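Long-range contacts in PROBABLE CHAIN-FATTY-ACID-CoA LIGASE FADD13 (Mycobacterium tuberculosis, PDB 3T5B), which belongs to the AMP-binding enzymes of the ANL superfamily and has a mixed alpha-beta fold of several beta sheets packed with helices: residues V57-P62 against A79-I84; H170-V175 against W363-A368; E296-Y301 against L312-D317. All blocks are in the same frame, centred on the assembly; numbering follows the deposited sequence.

Overall arrangement
Contacts 1 and 2 are neighbours: their centres lie 17 Å apart and their nearest atoms about 6 Å, without touching. Helix 90-100 bridges them, lying on A58 and V82 of contact 1 and supplying D99 and F95 to contact 2; strand 158-163 also borders both. Contact 3 is remote, its centre 31 Å from each of the other two centres, and lies across the chain's centre from contact 1. Both segments of contact 1 precede contact 2 in sequence, and both of contact 3 fall between those of contact 2. Segments 170-175 and 296-301 each carry part of a signature sequence of AMP-binding enzymes; contact 1 is a buried pairing at the edge of a parallel sheet.

Contact 1: residues V57-P62 against A79-I84; sequences VALLMP and AVAVPI
The carbonyl oxygen L59 O is gripped from several quarters. It accepts the backbone bond from I84 N at 2.9 Å, and P83 CA comes up to the same L59 O at 3.5 Å in a CA-H...O contact. A water lies near it too. This water accepts from M61 N at 3.1 Å; L59 O (3.1 Å) and I84 O (2.8 Å) both lie within reach of its protons, which are too few for all the acceptors around it. It fills in where the direct ladder between the strands stops.

Before that point the register is continuous. V57 N gives to V80 O, V82 N to V57 O and L59 N to V82 O, pairing V57 with A81, A58 with V82 and L59 with P83 in parallel. L59 N comes to V82 O from above the carbonyl plane, 53° out of it.

On the face of A58 and V82, I84 joins in from the end. Its CG1 stands anti to the carbonyl carbon (chi1 -55°) and the chain runs on extended, which carries CD1 back along the strand to A58 CB at 4.2 Å. The branch of L60 meets I84 at a slant, with L60 CG 4.2 Å from I84 CB. Helix 90-100 packs on this face through V93, I96 and L97. On the face of V57, L59, A81 and P83, L59 CD1 stands 4.4 Å from A81 CB, and F67 of helix 65-77 lies against L59 and P83.

All the touching residues are buried. Strand 56-60, helix 65-77 and strand 80-83 make a beta-alpha-beta crossover between adjacent parallel strands, with 80-83 at the edge of a four-stranded parallel sheet in this AMP-binding fold.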
# COMPACT_ATOMS: atom_id res chain seq x y z
N VAL A 57 -8.30 -0.77 14.50
CA VAL A 57 -7.10 -0.32 15.21
C VAL A 57 -6.44 0.70 14.29
O VAL A 57 -6.11 0.38 13.16
CB VAL A 57 -6.09 -1.46 15.40
CG1 VAL A 57 -4.81 -0.92 16.00
CG2 VAL A 57 -6.68 -2.53 16.30
N ALA A 58 -6.24 1.92 14.77
CA ALA A 58 -5.62 2.94 13.95
C ALA A 58 -4.10 2.96 14.10
O ALA A 58 -3.58 2.76 15.19
CB ALA A 58 -6.20 4.31 14.30
N LEU A 59 -3.39 3.18 12.99
CA LEU A 59 -1.93 3.24 13.00
C LEU A 59 -1.46 4.61 12.48
O LEU A 59 -1.65 4.94 11.31
CB LEU A 59 -1.34 2.11 12.13
CG LEU A 59 -1.86 0.71 12.43
CD1 LEU A 59 -1.22 -0.31 11.49
CD2 LEU A 59 -1.58 0.35 13.88
N LEU A 60 -0.85 5.39 13.36
CA LEU A 60 -0.34 6.73 13.05
C LEU A 60 1.15 6.68 13.38
O LEU A 60 1.55 7.03 14.49
CB LEU A 60 -1.02 7.77 13.94
CG LEU A 60 -1.78 8.95 13.34
CD1 LEU A 60 -2.33 9.81 14.47
CD2 LEU A 60 -0.89 9.77 12.44
N MET A 61 1.97 6.26 12.43
CA MET A 61 3.38 6.14 12.72
C MET A 61 4.29 6.13 11.50
O MET A 61 3.82 6.03 10.36
CB MET A 61 3.60 4.85 13.50
CG MET A 61 3.24 3.62 12.70
SD MET A 61 3.26 2.14 13.70
CE MET A 61 1.61 2.19 14.30
N PRO A 62 5.62 6.23 11.73
CA PRO A 62 6.60 6.23 10.65
C PRO A 62 6.66 4.82 10.10
O PRO A 62 6.28 3.87 10.78
CB PRO A 62 7.91 6.61 11.35
CG PRO A 62 7.48 7.28 12.63
CD PRO A 62 6.29 6.44 13.03
N ALA A 79 -9.10 -8.51 12.62
CA ALA A 79 -9.25 -7.10 12.98
C ALA A 79 -8.99 -6.23 11.76
O ALA A 79 -8.47 -6.69 10.74
CB ALA A 79 -8.28 -6.74 14.10
N VAL A 80 -9.35 -4.95 11.89
CA VAL A 80 -9.21 -4.02 10.78
C VAL A 80 -8.29 -2.86 11.08
O VAL A 80 -8.55 -2.07 12.00
CB VAL A 80 -10.58 -3.45 10.37
CG1 VAL A 80 -10.44 -2.60 9.11
CG2 VAL A 80 -11.57 -4.59 10.17
N ALA A 81 -7.24 -2.73 10.29
CA ALA A 81 -6.27 -1.66 10.45
C ALA A 81 -6.72 -0.42 9.70
O ALA A 81 -7.27 -0.50 8.60
CB ALA A 81 -4.91 -2.10 9.95
N VAL A 82 -6.48 0.73 10.31
CA VAL A 82 -6.82 2.02 9.73
C VAL A 82 -5.57 2.90 9.75
O VAL A 82 -5.35 3.68 10.69
CB VAL A 82 -7.94 2.72 10.55
CG1 VAL A 82 -8.34 4.04 9.87
CG2 VAL A 82 -9.15 1.79 10.69
N PRO A 83 -4.72 2.75 8.73
CA PRO A 83 -3.48 3.53 8.62
C PRO A 83 -3.78 4.98 8.30
O PRO A 83 -4.57 5.27 7.41
CB PRO A 83 -2.73 2.82 7.49
CG PRO A 83 -3.82 2.26 6.66
CD PRO A 83 -4.79 1.73 7.68
N ILE A 84 -3.14 5.89 9.02
CA ILE A 84 -3.40 7.30 8.79
C ILE A 84 -2.19 8.13 8.40
O ILE A 84 -1.06 7.87 8.83
CB ILE A 84 -4.06 7.93 10.02
CG1 ILE A 84 -5.32 7.14 10.38
CG2 ILE A 84 -4.44 9.37 9.73
CD1 ILE A 84 -5.99 7.60 11.63
O HOH W 1 0.74 5.87 9.65

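Contact 2: residues H170-V175 against W363-A368; sequences HPKGVV and WNRPEA
R365 reaches P171 with a single fold in its chain: chi1 (-59°) sets CG beside the backbone N, and one bend at chi2 (-59°) turns the guanidinium to P171 O. The contact joins strand 173-177, the middle strand of a three-stranded antiparallel sheet, to the turn that leaves edge strand 361-362 for helix 366-372, with R365 at the N-cap position. The glycine-rich loop of the TSGTTGxPKG signature of AMP-binding enzymes passes through H170, P171 and K172 and runs into the strand at G173.

R365 NH1 donates to P171 O at 2.9 Å, almost straight, and the oxygen lies in the guanidinium plane. NH2 makes a salt bridge with D99 of helix 90-100, so carbonyl and carboxylate together fix the rotation of the group. K172 crosses the arginine chain at a slant, its CD 3.7 Å from R365 CG, and A368 CB borders K172 CD. The lysine's charged end goes to Y362 in a cation-pi contact, while K172 NZ stays 5.8 Å from R365 NH1.

At the other end W363 N donates to G173 O in the carbonyl plane, a short bond of 2.6 Å. V175 CG1 packs 3.9 Å from W363 CB and meets the indole at its edge; the ring's NE1 is held by D99 O. Between the two direct bonds a single water accepts from G173 N at 3.0 Å and donates to W363 O, and its oxygen rides 3.0 Å above the plane of the R365 guanidinium, over the centre of one face.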
# COMPACT_ATOMS: atom_id res chain seq x y z
N HIS A 170 -16.06 15.59 3.13
CA HIS A 170 -15.25 14.90 4.12
C HIS A 170 -14.54 13.72 3.48
O HIS A 170 -14.94 13.25 2.41
CB HIS A 170 -16.12 14.41 5.29
CG HIS A 170 -16.18 15.38 6.43
ND1 HIS A 170 -15.05 15.86 7.06
CD2 HIS A 170 -17.24 15.98 7.03
CE1 HIS A 170 -15.41 16.71 8.00
NE2 HIS A 170 -16.73 16.80 8.00
N PRO A 171 -13.46 13.23 4.12
CA PRO A 171 -12.72 12.09 3.60
C PRO A 171 -13.63 10.88 3.56
O PRO A 171 -14.56 10.77 4.35
CB PRO A 171 -11.58 11.93 4.61
CG PRO A 171 -11.36 13.33 5.08
CD PRO A 171 -12.78 13.81 5.29
N LYS A 172 -13.36 9.98 2.63
CA LYS A 172 -14.14 8.76 2.46
C LYS A 172 -13.25 7.57 2.84
O LYS A 172 -12.11 7.49 2.39
CB LYS A 172 -14.56 8.65 0.99
CG LYS A 172 -15.85 7.90 0.72
CD LYS A 172 -17.04 8.85 0.68
CE LYS A 172 -16.80 9.98 -0.30
NZ LYS A 172 -16.13 9.48 -1.54
N GLY A 173 -13.77 6.66 3.66
CA GLY A 173 -12.98 5.49 4.04
C GLY A 173 -13.17 4.30 3.10
O GLY A 173 -14.26 3.76 3.01
N VAL A 174 -12.11 3.90 2.40
CA VAL A 174 -12.17 2.77 1.47
C VAL A 174 -11.97 1.47 2.25
O VAL A 174 -10.90 1.25 2.82
CB VAL A 174 -11.05 2.84 0.40
CG1 VAL A 174 -11.23 1.70 -0.61
CG2 VAL A 174 -11.07 4.19 -0.31
N VAL A 175 -12.97 0.60 2.27
CA VAL A 175 -12.81 -0.66 2.99
C VAL A 175 -12.29 -1.77 2.06
O VAL A 175 -12.86 -2.02 1.00
CB VAL A 175 -14.13 -1.13 3.68
CG1 VAL A 175 -15.02 0.07 4.00
CG2 VAL A 175 -14.85 -2.14 2.82
N TRP A 363 -16.63 3.12 3.76
CA TRP A 363 -17.04 3.00 5.15
C TRP A 363 -18.18 3.94 5.51
O TRP A 363 -18.05 5.16 5.47
CB TRP A 363 -15.85 3.23 6.09
CG TRP A 363 -16.17 3.05 7.55
CD1 TRP A 363 -16.35 4.03 8.49
CD2 TRP A 363 -16.37 1.80 8.23
NE1 TRP A 363 -16.66 3.47 9.71
CE2 TRP A 363 -16.68 2.11 9.58
CE3 TRP A 363 -16.33 0.46 7.83
CZ2 TRP A 363 -16.93 1.12 10.54
CZ3 TRP A 363 -16.59 -0.53 8.79
CH2 TRP A 363 -16.88 -0.19 10.13
N ASN A 364 -19.31 3.34 5.87
CA ASN A 364 -20.50 4.08 6.26
C ASN A 364 -20.84 5.23 5.31
O ASN A 364 -21.00 6.37 5.74
CB ASN A 364 -20.32 4.61 7.68
CG ASN A 364 -21.56 5.32 8.19
OD1 ASN A 364 -22.69 4.90 7.92
ND2 ASN A 364 -21.36 6.39 8.94
N ARG A 365 -20.95 4.93 4.02
CA ARG A 365 -21.32 5.92 3.01
C ARG A 365 -22.17 5.17 1.98
O ARG A 365 -21.79 5.04 0.82
CB ARG A 365 -20.08 6.49 2.31
CG ARG A 365 -19.08 7.19 3.24
CD ARG A 365 -19.72 8.34 3.99
NE ARG A 365 -19.00 8.67 5.22
CZ ARG A 365 -17.81 9.26 5.26
NH1 ARG A 365 -17.20 9.58 4.13
NH2 ARG A 365 -17.23 9.52 6.41
N PRO A 366 -23.36 4.68 2.41
CA PRO A 366 -24.31 3.93 1.57
C PRO A 366 -24.51 4.49 0.18
O PRO A 366 -24.33 3.80 -0.81
CB PRO A 366 -25.59 3.95 2.39
CG PRO A 366 -25.08 3.95 3.80
CD PRO A 366 -23.95 4.97 3.72
N GLU A 367 -24.89 5.76 0.13
CA GLU A 367 -25.13 6.45 -1.12
C GLU A 367 -23.86 6.50 -1.99
O GLU A 367 -23.90 6.25 -3.20
CB GLU A 367 -25.65 7.85 -0.81
CG GLU A 367 -26.85 8.27 -1.63
CD GLU A 367 -26.47 9.08 -2.84
OE1 GLU A 367 -26.45 10.33 -2.74
OE2 GLU A 367 -26.16 8.46 -3.89
N ALA A 368 -22.73 6.82 -1.37
CA ALA A 368 -21.47 6.91 -2.10
C ALA A 368 -21.12 5.55 -2.72
O ALA A 368 -20.68 5.47 -3.88
CB ALA A 368 -20.35 7.35 -1.16
O HOH W 2 -16.03 6.75 5.63

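Contact 3: residues E296-Y301 against L312-D317; sequences EVVQGY and LLLSED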
# COMPACT_ATOMS: atom_id res chain seq x y z
N GLU A 296 15.00 0.03 -16.60
CA GLU A 296 13.72 0.30 -17.23
C GLU A 296 12.67 0.80 -16.25
O GLU A 296 12.89 0.80 -15.03
CB GLU A 296 13.22 -0.93 -18.01
CG GLU A 296 13.38 -2.26 -17.31
CD GLU A 296 13.03 -3.42 -18.23
OE1 GLU A 296 13.74 -3.60 -19.24
OE2 GLU A 296 12.06 -4.14 -17.95
N VAL A 297 11.54 1.25 -16.77
CA VAL A 297 10.47 1.77 -15.93
C VAL A 297 9.11 1.32 -16.45
O VAL A 297 8.86 1.26 -17.65
CB VAL A 297 10.50 3.33 -15.90
CG1 VAL A 297 9.49 3.85 -14.90
CG2 VAL A 297 11.89 3.82 -15.53
N VAL A 298 8.22 0.98 -15.52
CA VAL A 298 6.87 0.57 -15.89
C VAL A 298 5.94 1.48 -15.12
O VAL A 298 6.19 1.77 -13.95
CB VAL A 298 6.61 -0.90 -15.55
CG1 VAL A 298 7.46 -1.78 -16.46
CG2 VAL A 298 6.92 -1.17 -14.09
N GLN A 299 4.88 1.93 -15.76
CA GLN A 299 3.96 2.85 -15.11
C GLN A 299 2.53 2.37 -15.03
O GLN A 299 2.02 1.71 -15.94
CB GLN A 299 4.04 4.20 -15.81
CG GLN A 299 4.41 4.08 -17.27
CD GLN A 299 4.99 5.37 -17.82
OE1 GLN A 299 5.74 5.34 -18.80
NE2 GLN A 299 4.65 6.50 -17.21
N GLY A 300 1.87 2.72 -13.93
CA GLY A 300 0.51 2.29 -13.77
C GLY A 300 -0.46 3.33 -13.24
O GLY A 300 -0.08 4.38 -12.71
N TYR A 301 -1.73 3.00 -13.42
CA TYR A 301 -2.83 3.82 -12.97
C TYR A 301 -3.59 2.96 -11.96
O TYR A 301 -3.87 1.79 -12.21
CB TYR A 301 -3.73 4.16 -14.17
CG TYR A 301 -5.11 4.64 -13.81
CD1 TYR A 301 -5.32 5.88 -13.22
CD2 TYR A 301 -6.23 3.85 -14.09
CE1 TYR A 301 -6.60 6.33 -12.93
CE2 TYR A 301 -7.51 4.28 -13.80
CZ TYR A 301 -7.69 5.52 -13.22
OH TYR A 301 -8.97 5.96 -12.98
N LEU A 312 -1.24 -1.21 -16.32
CA LEU A 312 0.21 -1.09 -16.34
C LEU A 312 0.71 -0.95 -17.77
O LEU A 312 0.28 -1.67 -18.66
CB LEU A 312 0.85 -2.32 -15.69
CG LEU A 312 2.33 -2.18 -15.35
CD1 LEU A 312 2.51 -1.02 -14.38
CD2 LEU A 312 2.83 -3.47 -14.73
N LEU A 313 1.61 0.00 -17.98
CA LEU A 313 2.20 0.21 -19.29
C LEU A 313 3.55 -0.48 -19.19
O LEU A 313 4.44 -0.02 -18.45
CB LEU A 313 2.39 1.71 -19.58
CG LEU A 313 2.98 2.10 -20.94
CD1 LEU A 313 1.95 1.86 -22.05
CD2 LEU A 313 3.39 3.56 -20.92
N LEU A 314 3.71 -1.59 -19.90
CA LEU A 314 4.96 -2.32 -19.84
C LEU A 314 6.12 -1.54 -20.43
O LEU A 314 5.95 -0.78 -21.38
CB LEU A 314 4.81 -3.68 -20.51
CG LEU A 314 4.20 -4.73 -19.58
CD1 LEU A 314 5.21 -5.09 -18.49
CD2 LEU A 314 2.91 -4.21 -18.95
N SER A 315 7.30 -1.72 -19.85
CA SER A 315 8.52 -1.05 -20.28
C SER A 315 8.72 -0.96 -21.80
O SER A 315 9.12 0.09 -22.32
CB SER A 315 9.72 -1.74 -19.65
OG SER A 315 10.92 -1.04 -19.96
N GLU A 316 8.44 -2.05 -22.50
CA GLU A 316 8.60 -2.09 -23.95
C GLU A 316 7.73 -1.08 -24.72
O GLU A 316 8.01 -0.77 -25.88
CB GLU A 316 8.32 -3.51 -24.46
CG GLU A 316 6.88 -4.00 -24.27
CD GLU A 316 6.70 -5.47 -24.63
OE1 GLU A 316 7.16 -5.87 -25.72
OE2 GLU A 316 6.09 -6.22 -23.83
N ASP A 317 6.69 -0.56 -24.08
CA ASP A 317 5.82 0.41 -24.73
C ASP A 317 6.05 1.81 -24.16
O ASP A 317 5.38 2.76 -24.54
CB ASP A 317 4.35 0.02 -24.54
CG ASP A 317 4.04 -1.40 -24.99
OD1 ASP A 317 4.35 -1.75 -26.15
OD2 ASP A 317 3.49 -2.18 -24.18
O HOH W 3 6.70 1.83 -19.09
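Q299 lies alongside L313, the two side chains running abreast on one face, with Q299 CG 3.8 Å from L313 CD2. The backbones beneath them form the hydrogen-bonded pair of an antiparallel hairpin: L313 N donates to Q299 O at 2.7 Å, while the return bond from Q299 N to L313 O is weak at 3.4 Å.

L312 works on the other face. CG anti to the backbone N (chi1 -166°) and a turn at chi2 (59°) bring its CD1 inward onto the neighbouring strand, 3.2 Å from Q299 O and close to G300 N, a place left to it by a glycine. V298 CB flanks the same methyl at 4.3 Å.

Beyond this pair, segment 312-317 leaves regular strand geometry. S315 still packs against the partner, V298 CG1 lying 3.4 Å from S315 N, and a water donates to both V297 O (2.7 Å) and L313 O (3.0 Å). Strand 310-313 is the edge of the eight-stranded mixed sheet; strand 296-302 pairs on its other side with strand 274-277. G300 and Y301 begin the GYxxTE signature of AMP-binding enzymes.

These bonds imply that the hairpin is tied at Q299-L313 chiefly by L313 N to Q299 O, and held toward S315 by van der Waals contact, a CA-H...O contact from S315 CA to V297 O and the bridging water.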